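Local coordinates for protein Nsp15 (Middle East respiratory syndrome-related coronavirus, PDB 5YVD) that cleaves RNA as a six-chain endoribonuclease of the EndoU family, probably at uridylates, at residues K60-S65 with F83-Y88; F55-K60 with I99-Y104; G244-I249 with A284-C289; I260-M265 with Y275-T280. One frame throughout, in Å; residues are numbered along the deposited sequence.

Contact 1 of 4, residues K60-S65 with F83-Y88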
# COMPACT_ATOMS: atom_id res chain seq x y z
N LYS A 60 15.23 -15.52 11.92
CA LYS A 60 15.50 -16.90 12.17
C LYS A 60 16.51 -17.45 11.19
O LYS A 60 16.87 -18.59 11.25
CB LYS A 60 14.20 -17.68 12.13
CG LYS A 60 13.48 -17.68 13.46
CD LYS A 60 11.99 -17.82 13.31
CE LYS A 60 11.34 -18.28 14.59
NZ LYS A 60 10.22 -19.21 14.33
N ARG A 61 16.99 -16.62 10.29
CA ARG A 61 17.99 -17.03 9.32
C ARG A 61 19.04 -17.86 9.98
O ARG A 61 19.36 -17.63 11.11
CB ARG A 61 18.62 -15.82 8.66
CG ARG A 61 19.93 -15.36 9.23
CD ARG A 61 20.24 -13.92 8.87
NE ARG A 61 19.60 -13.05 9.82
CZ ARG A 61 20.17 -12.02 10.42
NH1 ARG A 61 21.40 -11.66 10.14
NH2 ARG A 61 19.49 -11.33 11.28
N ALA A 62 19.56 -18.84 9.28
CA ALA A 62 20.61 -19.66 9.83
C ALA A 62 21.97 -19.04 9.70
O ALA A 62 22.45 -18.88 8.63
CB ALA A 62 20.62 -20.98 9.13
N VAL A 63 22.62 -18.78 10.82
CA VAL A 63 23.87 -18.07 10.83
C VAL A 63 25.06 -19.02 10.80
O VAL A 63 25.73 -19.24 11.80
CB VAL A 63 23.95 -17.15 12.03
CG1 VAL A 63 25.22 -16.28 11.97
CG2 VAL A 63 22.72 -16.28 12.02
N ARG A 64 25.31 -19.56 9.62
CA ARG A 64 26.35 -20.57 9.42
C ARG A 64 26.69 -20.57 7.96
O ARG A 64 25.91 -20.09 7.16
CB ARG A 64 25.82 -21.96 9.80
CG ARG A 64 24.44 -22.22 9.23
CD ARG A 64 24.05 -23.68 9.10
NE ARG A 64 23.65 -24.28 10.35
CZ ARG A 64 22.62 -25.11 10.49
NH1 ARG A 64 21.84 -25.46 9.46
NH2 ARG A 64 22.36 -25.61 11.69
N SER A 65 27.83 -21.14 7.60
CA SER A 65 28.18 -21.24 6.18
C SER A 65 27.35 -22.32 5.51
O SER A 65 26.81 -23.23 6.16
CB SER A 65 29.66 -21.56 6.00
OG SER A 65 30.01 -22.77 6.65
N PHE A 83 15.55 -25.44 9.30
CA PHE A 83 16.29 -24.20 9.20
C PHE A 83 15.84 -23.47 7.96
O PHE A 83 15.10 -23.98 7.15
CB PHE A 83 17.82 -24.44 9.20
CG PHE A 83 18.34 -25.11 7.95
CD1 PHE A 83 18.29 -26.49 7.82
CD2 PHE A 83 18.89 -24.37 6.92
CE1 PHE A 83 18.76 -27.10 6.68
CE2 PHE A 83 19.36 -25.00 5.77
CZ PHE A 83 19.29 -26.36 5.65
N VAL A 84 16.31 -22.25 7.82
CA VAL A 84 15.93 -21.40 6.72
C VAL A 84 17.17 -20.62 6.33
O VAL A 84 18.00 -20.28 7.18
CB VAL A 84 14.77 -20.47 7.16
CG1 VAL A 84 15.27 -19.10 7.58
CG2 VAL A 84 13.73 -20.39 6.07
N LEU A 85 17.30 -20.37 5.04
CA LEU A 85 18.52 -19.79 4.50
C LEU A 85 18.21 -18.44 3.90
O LEU A 85 17.35 -18.34 3.02
CB LEU A 85 19.08 -20.71 3.43
CG LEU A 85 19.76 -22.00 3.92
CD1 LEU A 85 20.27 -22.79 2.72
CD2 LEU A 85 20.92 -21.72 4.87
N TRP A 86 18.90 -17.41 4.40
CA TRP A 86 18.72 -16.03 3.90
C TRP A 86 19.66 -15.76 2.74
O TRP A 86 20.85 -16.06 2.83
CB TRP A 86 18.96 -14.99 5.00
CG TRP A 86 18.45 -13.60 4.69
CD1 TRP A 86 19.19 -12.47 4.46
CD2 TRP A 86 17.07 -13.19 4.58
NE1 TRP A 86 18.37 -11.39 4.23
CE2 TRP A 86 17.07 -11.80 4.29
CE3 TRP A 86 15.85 -13.85 4.71
CZ2 TRP A 86 15.89 -11.07 4.12
CZ3 TRP A 86 14.65 -13.10 4.56
CH2 TRP A 86 14.69 -11.74 4.27
N ASP A 87 19.09 -15.23 1.65
CA ASP A 87 19.86 -14.70 0.52
C ASP A 87 19.98 -13.15 0.60
O ASP A 87 18.98 -12.41 0.42
CB ASP A 87 19.20 -15.13 -0.79
CG ASP A 87 19.97 -14.65 -2.02
OD1 ASP A 87 20.54 -13.55 -1.95
OD2 ASP A 87 19.99 -15.36 -3.04
N TYR A 88 21.19 -12.68 0.86
CA TYR A 88 21.38 -11.28 1.21
C TYR A 88 21.34 -10.36 -0.01
O TYR A 88 20.98 -9.19 0.09
CB TYR A 88 22.69 -11.06 1.97
CG TYR A 88 22.71 -11.60 3.39
CD1 TYR A 88 22.68 -12.97 3.64
CD2 TYR A 88 22.79 -10.75 4.48
CE1 TYR A 88 22.72 -13.47 4.93
CE2 TYR A 88 22.83 -11.25 5.78
CZ TYR A 88 22.80 -12.62 6.01
OH TYR A 88 22.84 -13.15 7.30
O HOH W 1 23.33 -15.61 7.96
O HOH W 2 21.26 -17.64 6.46

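Contact 2 of 4, residues F55-K60 with I99-Y104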
# COMPACT_ATOMS: atom_id res chain seq x y z
N PHE A 55 10.06 -10.74 8.07
CA PHE A 55 10.92 -10.30 9.16
C PHE A 55 11.29 -11.42 10.10
O PHE A 55 12.40 -11.41 10.64
CB PHE A 55 10.17 -9.21 9.94
CG PHE A 55 10.83 -8.79 11.23
CD1 PHE A 55 12.12 -8.29 11.24
CD2 PHE A 55 10.13 -8.84 12.42
CE1 PHE A 55 12.70 -7.87 12.43
CE2 PHE A 55 10.71 -8.45 13.60
CZ PHE A 55 11.99 -7.96 13.60
N GLU A 56 10.36 -12.35 10.34
CA GLU A 56 10.62 -13.47 11.26
C GLU A 56 11.62 -14.45 10.63
O GLU A 56 12.57 -14.89 11.27
CB GLU A 56 9.29 -14.17 11.65
CG GLU A 56 9.43 -15.40 12.55
CD GLU A 56 8.11 -16.08 12.90
OE1 GLU A 56 7.08 -15.38 13.00
OE2 GLU A 56 8.09 -17.33 13.09
N LEU A 57 11.43 -14.74 9.35
CA LEU A 57 12.30 -15.66 8.66
C LEU A 57 13.69 -15.08 8.56
O LEU A 57 14.68 -15.78 8.74
CB LEU A 57 11.77 -15.93 7.28
CG LEU A 57 10.46 -16.72 7.24
CD1 LEU A 57 10.01 -17.00 5.82
CD2 LEU A 57 10.61 -18.02 8.02
N TYR A 58 13.74 -13.80 8.25
CA TYR A 58 14.98 -13.04 8.40
C TYR A 58 15.63 -13.26 9.77
O TYR A 58 16.78 -13.65 9.85
CB TYR A 58 14.73 -11.56 8.19
CG TYR A 58 15.96 -10.74 8.42
CD1 TYR A 58 16.02 -9.80 9.46
CD2 TYR A 58 17.06 -10.92 7.62
CE1 TYR A 58 17.16 -9.07 9.68
CE2 TYR A 58 18.21 -10.19 7.83
CZ TYR A 58 18.25 -9.27 8.85
OH TYR A 58 19.40 -8.56 9.01
N ALA A 59 14.90 -13.00 10.85
CA ALA A 59 15.51 -13.14 12.18
C ALA A 59 15.91 -14.57 12.50
O ALA A 59 16.83 -14.79 13.28
CB ALA A 59 14.58 -12.62 13.26
N LYS A 60 15.23 -15.52 11.92
CA LYS A 60 15.50 -16.90 12.17
C LYS A 60 16.51 -17.45 11.19
O LYS A 60 16.87 -18.59 11.25
CB LYS A 60 14.20 -17.68 12.13
CG LYS A 60 13.48 -17.68 13.46
CD LYS A 60 11.99 -17.82 13.31
CE LYS A 60 11.34 -18.28 14.59
NZ LYS A 60 10.22 -19.21 14.33
N ILE A 99 9.99 -25.48 7.00
CA ILE A 99 9.69 -26.66 7.82
C ILE A 99 10.30 -26.53 9.21
O ILE A 99 11.52 -26.44 9.37
CB ILE A 99 10.22 -27.95 7.18
CG1 ILE A 99 9.51 -28.23 5.86
CG2 ILE A 99 10.02 -29.13 8.13
CD1 ILE A 99 10.21 -29.25 4.98
N GLY A 100 9.42 -26.50 10.21
CA GLY A 100 9.82 -26.41 11.58
C GLY A 100 10.57 -25.14 11.87
O GLY A 100 11.53 -25.16 12.62
N VAL A 101 10.12 -24.03 11.29
CA VAL A 101 10.76 -22.73 11.56
C VAL A 101 9.78 -21.62 11.94
O VAL A 101 10.05 -20.87 12.87
CB VAL A 101 11.59 -22.27 10.34
CG1 VAL A 101 12.21 -20.92 10.59
CG2 VAL A 101 12.67 -23.28 10.04
N CYS A 102 8.68 -21.48 11.21
CA CYS A 102 7.69 -20.43 11.43
C CYS A 102 6.31 -21.04 11.17
O CYS A 102 6.08 -21.64 10.10
CB CYS A 102 7.97 -19.25 10.49
SG CYS A 102 6.70 -17.96 10.34
N LYS A 103 5.40 -20.90 12.13
CA LYS A 103 4.10 -21.62 12.07
C LYS A 103 3.27 -21.26 10.84
O LYS A 103 2.56 -22.10 10.28
CB LYS A 103 3.26 -21.40 13.33
CG LYS A 103 3.59 -22.33 14.50
CD LYS A 103 3.08 -21.76 15.83
CE LYS A 103 1.54 -21.66 15.90
NZ LYS A 103 1.05 -20.69 16.93
N TYR A 104 3.38 -20.02 10.40
CA TYR A 104 2.58 -19.54 9.30
C TYR A 104 3.03 -20.14 7.98
O TYR A 104 2.21 -20.41 7.12
CB TYR A 104 2.62 -18.02 9.27
CG TYR A 104 1.65 -17.40 8.30
CD1 TYR A 104 2.02 -17.18 6.98
CD2 TYR A 104 0.36 -17.04 8.70
CE1 TYR A 104 1.13 -16.63 6.08
CE2 TYR A 104 -0.55 -16.49 7.79
CZ TYR A 104 -0.14 -16.28 6.49
OH TYR A 104 -0.98 -15.73 5.57
O HOH W 3 6.12 -18.91 14.68

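Contact 3 of 4, residues G244-I249 with A284-C289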
# COMPACT_ATOMS: atom_id res chain seq x y z
N GLY A 244 30.73 -11.28 -28.31
CA GLY A 244 31.29 -12.18 -27.32
C GLY A 244 31.12 -11.74 -25.88
O GLY A 244 30.02 -11.34 -25.46
N LEU A 245 32.23 -11.82 -25.14
CA LEU A 245 32.31 -11.48 -23.72
C LEU A 245 31.43 -12.43 -22.87
O LEU A 245 30.50 -11.99 -22.22
CB LEU A 245 31.96 -10.01 -23.50
CG LEU A 245 32.43 -9.41 -22.17
CD1 LEU A 245 33.94 -9.14 -22.11
CD2 LEU A 245 31.67 -8.12 -21.86
N HIS A 246 31.76 -13.71 -22.87
CA HIS A 246 30.94 -14.71 -22.19
C HIS A 246 31.58 -15.26 -20.90
O HIS A 246 31.01 -16.12 -20.23
CB HIS A 246 30.56 -15.82 -23.17
CG HIS A 246 29.74 -15.33 -24.34
ND1 HIS A 246 28.44 -14.89 -24.20
CD2 HIS A 246 30.06 -15.18 -25.64
CE1 HIS A 246 27.99 -14.49 -25.38
NE2 HIS A 246 28.95 -14.66 -26.27
N LEU A 247 32.74 -14.72 -20.52
CA LEU A 247 33.44 -15.24 -19.36
C LEU A 247 33.65 -14.10 -18.39
O LEU A 247 34.01 -13.01 -18.79
CB LEU A 247 34.77 -15.87 -19.77
CG LEU A 247 35.42 -16.71 -18.67
CD1 LEU A 247 34.69 -18.04 -18.53
CD2 LEU A 247 36.91 -16.95 -18.91
N LEU A 248 33.41 -14.35 -17.10
CA LEU A 248 33.28 -13.25 -16.15
C LEU A 248 34.59 -12.49 -15.98
O LEU A 248 34.58 -11.26 -15.87
CB LEU A 248 32.77 -13.70 -14.79
CG LEU A 248 32.66 -12.53 -13.78
CD1 LEU A 248 31.54 -11.56 -14.16
CD2 LEU A 248 32.46 -12.99 -12.34
N ILE A 249 35.70 -13.20 -15.94
CA ILE A 249 36.99 -12.53 -15.77
C ILE A 249 37.20 -11.47 -16.88
O ILE A 249 37.75 -10.39 -16.63
CB ILE A 249 38.14 -13.54 -15.67
CG1 ILE A 249 39.47 -12.83 -15.33
CG2 ILE A 249 38.27 -14.35 -16.95
CD1 ILE A 249 40.60 -13.78 -14.97
N ALA A 284 28.34 0.19 -28.20
CA ALA A 284 28.07 -1.21 -28.49
C ALA A 284 27.21 -1.75 -27.33
O ALA A 284 27.42 -1.42 -26.15
CB ALA A 284 29.37 -1.99 -28.62
N PHE A 285 26.21 -2.57 -27.69
CA PHE A 285 25.31 -3.10 -26.69
C PHE A 285 24.79 -4.48 -27.05
O PHE A 285 24.69 -4.85 -28.22
CB PHE A 285 24.15 -2.14 -26.49
CG PHE A 285 22.88 -2.59 -27.12
CD1 PHE A 285 21.94 -3.25 -26.38
CD2 PHE A 285 22.63 -2.35 -28.46
CE1 PHE A 285 20.75 -3.67 -26.96
CE2 PHE A 285 21.43 -2.76 -29.06
CZ PHE A 285 20.50 -3.42 -28.30
N LYS A 286 24.45 -5.25 -26.01
CA LYS A 286 23.80 -6.53 -26.19
C LYS A 286 22.80 -6.76 -25.07
O LYS A 286 23.18 -6.79 -23.91
CB LYS A 286 24.82 -7.63 -26.22
CG LYS A 286 24.23 -8.98 -26.51
CD LYS A 286 25.19 -9.83 -27.34
CE LYS A 286 26.37 -10.31 -26.49
NZ LYS A 286 27.56 -10.79 -27.26
N ALA A 287 21.53 -6.95 -25.44
CA ALA A 287 20.45 -7.14 -24.48
C ALA A 287 20.61 -8.40 -23.65
O ALA A 287 20.17 -8.42 -22.51
CB ALA A 287 19.10 -7.17 -25.18
N VAL A 288 21.22 -9.44 -24.23
CA VAL A 288 21.39 -10.72 -23.52
C VAL A 288 22.78 -11.28 -23.74
O VAL A 288 23.00 -12.02 -24.70
CB VAL A 288 20.38 -11.80 -23.96
CG1 VAL A 288 20.39 -12.97 -22.96
CG2 VAL A 288 18.99 -11.23 -24.11
N CYS A 289 23.69 -10.95 -22.83
CA CYS A 289 25.05 -11.44 -22.89
C CYS A 289 25.18 -12.43 -21.77
O CYS A 289 25.24 -12.05 -20.60
CB CYS A 289 26.05 -10.29 -22.70
SG CYS A 289 27.79 -10.83 -22.83

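Contact 4 of 4, residues I260-M265 with Y275-T280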
# COMPACT_ATOMS: atom_id res chain seq x y z
N ILE A 260 31.57 0.84 -18.81
CA ILE A 260 30.56 -0.20 -18.98
C ILE A 260 29.39 -0.03 -18.04
O ILE A 260 29.58 0.20 -16.85
CB ILE A 260 31.18 -1.62 -18.74
CG1 ILE A 260 32.06 -2.00 -19.94
CG2 ILE A 260 30.08 -2.66 -18.43
CD1 ILE A 260 31.60 -3.24 -20.69
N ILE A 261 28.18 -0.22 -18.58
CA ILE A 261 26.94 -0.26 -17.82
C ILE A 261 26.27 -1.62 -17.98
O ILE A 261 26.06 -2.09 -19.10
CB ILE A 261 25.91 0.73 -18.36
CG1 ILE A 261 26.34 2.16 -18.07
CG2 ILE A 261 24.53 0.49 -17.73
CD1 ILE A 261 25.22 3.16 -18.28
N MET A 262 25.88 -2.21 -16.85
CA MET A 262 25.20 -3.49 -16.86
C MET A 262 23.87 -3.39 -16.15
O MET A 262 23.67 -2.56 -15.28
CB MET A 262 26.01 -4.52 -16.12
CG MET A 262 27.36 -4.79 -16.72
SD MET A 262 28.43 -5.43 -15.44
CE MET A 262 27.62 -6.98 -15.03
N GLU A 263 22.99 -4.30 -16.51
CA GLU A 263 21.65 -4.37 -15.99
C GLU A 263 21.40 -5.88 -15.99
O GLU A 263 21.50 -6.52 -17.04
CB GLU A 263 20.70 -3.67 -16.98
CG GLU A 263 19.79 -2.57 -16.45
CD GLU A 263 18.92 -1.91 -17.56
OE1 GLU A 263 19.39 -1.67 -18.73
OE2 GLU A 263 17.74 -1.60 -17.26
N GLU A 264 21.15 -6.46 -14.82
CA GLU A 264 20.81 -7.88 -14.73
C GLU A 264 19.33 -7.96 -14.39
O GLU A 264 18.90 -7.58 -13.30
CB GLU A 264 21.67 -8.65 -13.72
CG GLU A 264 21.26 -10.12 -13.59
CD GLU A 264 22.12 -10.95 -12.62
OE1 GLU A 264 22.73 -10.40 -11.70
OE2 GLU A 264 22.19 -12.18 -12.78
N MET A 265 18.56 -8.45 -15.36
CA MET A 265 17.11 -8.49 -15.24
C MET A 265 16.65 -9.41 -14.11
O MET A 265 15.72 -9.05 -13.39
CB MET A 265 16.48 -8.91 -16.57
CG MET A 265 16.86 -8.05 -17.78
SD MET A 265 16.93 -6.23 -17.59
CE MET A 265 15.21 -5.78 -17.37
N TYR A 275 23.27 -10.58 -18.79
CA TYR A 275 23.40 -9.14 -18.62
C TYR A 275 22.98 -8.39 -19.88
O TYR A 275 23.09 -8.90 -20.98
CB TYR A 275 24.84 -8.75 -18.22
CG TYR A 275 25.30 -9.36 -16.91
CD1 TYR A 275 26.17 -10.43 -16.90
CD2 TYR A 275 24.87 -8.86 -15.68
CE1 TYR A 275 26.60 -11.01 -15.72
CE2 TYR A 275 25.30 -9.44 -14.48
CZ TYR A 275 26.17 -10.52 -14.52
OH TYR A 275 26.61 -11.14 -13.38
N PHE A 276 22.49 -7.18 -19.65
CA PHE A 276 22.16 -6.22 -20.68
C PHE A 276 23.30 -5.20 -20.65
O PHE A 276 23.32 -4.34 -19.79
CB PHE A 276 20.84 -5.58 -20.29
CG PHE A 276 20.27 -4.63 -21.29
CD1 PHE A 276 19.13 -4.99 -22.02
CD2 PHE A 276 20.79 -3.36 -21.46
CE1 PHE A 276 18.56 -4.11 -22.93
CE2 PHE A 276 20.22 -2.48 -22.37
CZ PHE A 276 19.11 -2.86 -23.11
N ILE A 277 24.26 -5.33 -21.56
CA ILE A 277 25.50 -4.58 -21.46
C ILE A 277 25.66 -3.54 -22.55
O ILE A 277 25.33 -3.76 -23.72
CB ILE A 277 26.75 -5.47 -21.47
CG1 ILE A 277 26.49 -6.77 -20.74
CG2 ILE A 277 27.94 -4.73 -20.84
CD1 ILE A 277 27.75 -7.56 -20.46
N THR A 278 26.21 -2.41 -22.13
CA THR A 278 26.47 -1.30 -23.02
C THR A 278 27.88 -0.79 -22.75
O THR A 278 28.31 -0.74 -21.61
CB THR A 278 25.43 -0.19 -22.78
OG1 THR A 278 24.13 -0.77 -22.66
CG2 THR A 278 25.44 0.83 -23.91
N GLU A 279 28.61 -0.44 -23.81
CA GLU A 279 29.94 0.16 -23.69
C GLU A 279 29.78 1.63 -24.02
O GLU A 279 29.17 1.99 -25.03
CB GLU A 279 30.92 -0.51 -24.64
CG GLU A 279 32.39 -0.34 -24.28
CD GLU A 279 33.05 0.92 -24.83
OE1 GLU A 279 32.40 1.75 -25.52
OE2 GLU A 279 34.26 1.09 -24.56
N THR A 280 30.34 2.49 -23.17
CA THR A 280 30.01 3.93 -23.21
C THR A 280 30.93 4.80 -24.11
O THR A 280 30.73 6.02 -24.21
CB THR A 280 29.89 4.50 -21.78
OG1 THR A 280 31.11 4.28 -21.04
CG2 THR A 280 28.73 3.84 -21.05

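Contact 1 of 4, residues K60-S65 with F83-Y88
Tyr88 has its CG beside the backbone N (chi1 -71°), which points the phenol at Arg61. Arg61 bends at chi3 (85°); the bend turns its guanidinium back and leaves NH1 as well as CD near the hydroxyl. Tyr88 OH lies 3.1 Å from Arg61 CD and at the edge of the guanidinium, near its plane. Arg61 NE is turned to Tyr58 O, its main polar partner. The Tyr88 ring is backed by Trp86, whose CD1 sits over the ring centre.

The backbones are tied by one direct bond, from Ala62 N to Val84 O at 3.0 Å. Water 2 adds a bridge: it donates to Ala62 O at 2.8 Å and accepts from Trp86 N at 3.1 Å. Water 1 lies 2.6 Å from Tyr88 OH and donates weakly to Ala62 O. Ala62 CB packs on Leu85 CD2 at 4.3 Å. Arg64 NH1 stands over one face of Phe83, 3.8 Å from CG, but the cation-pi attraction is weak at best. The firmer partner of Arg64 is Asp121, in a salt bridge.

Val63 centres an inverse gamma turn in this middle-domain loop. Arg61 also packs on Phe276 of the second subunit. The 60-65 loop joins helix 51-59 to helix 69-74. It crosses 83-88, which includes strand 86-87 of a two-stranded sheet, at 81°. Val84 and Trp86 pack on Ile93 of strand 92-93, and Leu85 on Leu72 of helix 69-74.

Contact 2 of 4, residues F55-K60 with I99-Y104
Lys60 reaches along Val101 from the end of helix 51-59, and the two side chains slide past each other in opposite directions. Its CB meets Val101 CG1 at 4.1 Å. CG carries the chain onward. CD is still near the same methyl and lies 3.6 Å from Val101 O. CE follows at 3.4 Å from Val101 O. NZ is modelled too close to that carbonyl, so its exact place is doubtful. As placed, it forms a salt bridge with Glu56, one helical turn earlier.

The helix lies in the N-terminal oligomerisation region, the 99-104 loop in the middle-domain region, and the contact ties the two. The loop is held in shape from its own side: Val101 N and Cys102 N both bond to Asp106 OD1.

Glu56 is fully extended, with CG anti to the backbone N (chi1 177°). This carries its carboxylate across to Cys102, where OE2 lies 3.1 Å from SG. Water 3 donates to Glu56 OE2 at 3.0 Å and takes a weak bond from Lys103 N at 3.3 Å.

Leu57 supplies the apolar part. One branch does the touching: CD2 packs on Cys102 CB at 3.8 Å and on Val101 CG1 at 4.2 Å. Leu57 and Val101 cross at about a right angle. Cys102 also rests on Ile53 of the same helix. Past the contact, Tyr104 makes a cation-pi contact with Lys34 of the third subunit, and Lys103 packs on Glu21 of that subunit.

Contact 3 of 4, residues G244-I249 with A284-C289
Gly244 and Leu245 both have positive phi (59° and 64°), and this kinked backbone sets their carbonyl oxygens near Lys286 and Cys289. Lys286 starts with CG anti to its own N (chi1 -175°), then bends at chi2 and chi3. Its NZ donates to Gly244 O at 3.1 Å, in the carbonyl plane and on a lone pair. A second bond from NZ goes to Leu242 O.

Cys289 SG lies 3.0 Å from Leu245 O and 3.5 Å from Gly244 O. The sulfur also approaches the His246 ring obliquely, 4.9 Å from the ring centroid. Gly244 O sits over one face of that ring, towards its rim. His246 ND1 is bonded to Ser290 O, which helps hold the imidazole. CE1 of His246 is 4.2 Å from Lys286 NZ.

The loop leads into helix 248-255 and packs on strand 285-291. His246 NE2 binds a glycerol, probably from the crystallisation liquor. EndoU enzymes use histidines and a lysine to cut RNA. An imidazole anchored through ND1, with a lysine amine held beside it by two carbonyls, is consistent with such a site.

Contact 4 of 4, residues I260-M265 with Y275-T280
Ile261 and Thr278 form a hydrogen-bonded antiparallel pair in the beta hairpin of strands 260-263 and 273-279. Ile261 N donates to Thr278 O at 3.1 Å, almost straight (171°). Thr278 N returns a bond to Ile261 O at 3.1 Å. Further along, Phe276 N donates to Glu263 O at 2.9 Å.

Ile260, Met262 and Ile277 point to one face of the sheet. Ile260 CG2 meets Ile277 CG2 at 3.8 Å, and Met262 runs beside Ile277, pointing the same way. Met262 then bends at chi3 (64°), which brings its methyl over the Tyr275 ring in a CH-pi contact. Its SD stands farther above the same face, a Met-aromatic contact at 5.2 Å from the ring centroid. Leu251 of helix 248-255 packs on both Met262 and Tyr275. The helix therefore backs this face.

Ile261, Glu263, Phe276 and Thr278 lie on the other face, which meets the fifth subunit. Glu263 and Phe276 lie side by side, with OE1 3.5 Å from Phe276 CD2. Glu263 OE2 is bonded to Tyr58 OH of the fifth subunit, and Thr278 OG1 to Asn157 of that subunit. Glu264 OE2 is bonded to His273. Its side chain crosses Tyr275 at a slant, with Glu264 CB 3.8 Å from Tyr275 CD2.

Contacts 1 and 2 share Lys60, and their centres are about 10 Å apart. Contact 1 is nested inside the loop that contact 2 closes. Together they join helix 51-59 to the middle-domain region. Contacts 3 and 4 follow later in the chain, inside the endoribonuclease region, with centres about 8 Å apart. Contact 4 is nested inside the loop of contact 3. The two share a three-stranded antiparallel sheet, in which strands 273-279 and 285-291 are neighbours. Within one chain the centres of contacts 1 and 4 are about 30 Å apart. Between chains, Glu263 of contact 4 bonds Tyr58 of contact 2, and Phe276 packs on Arg61 of contact 1. Both regions thus help build the six-chain assembly.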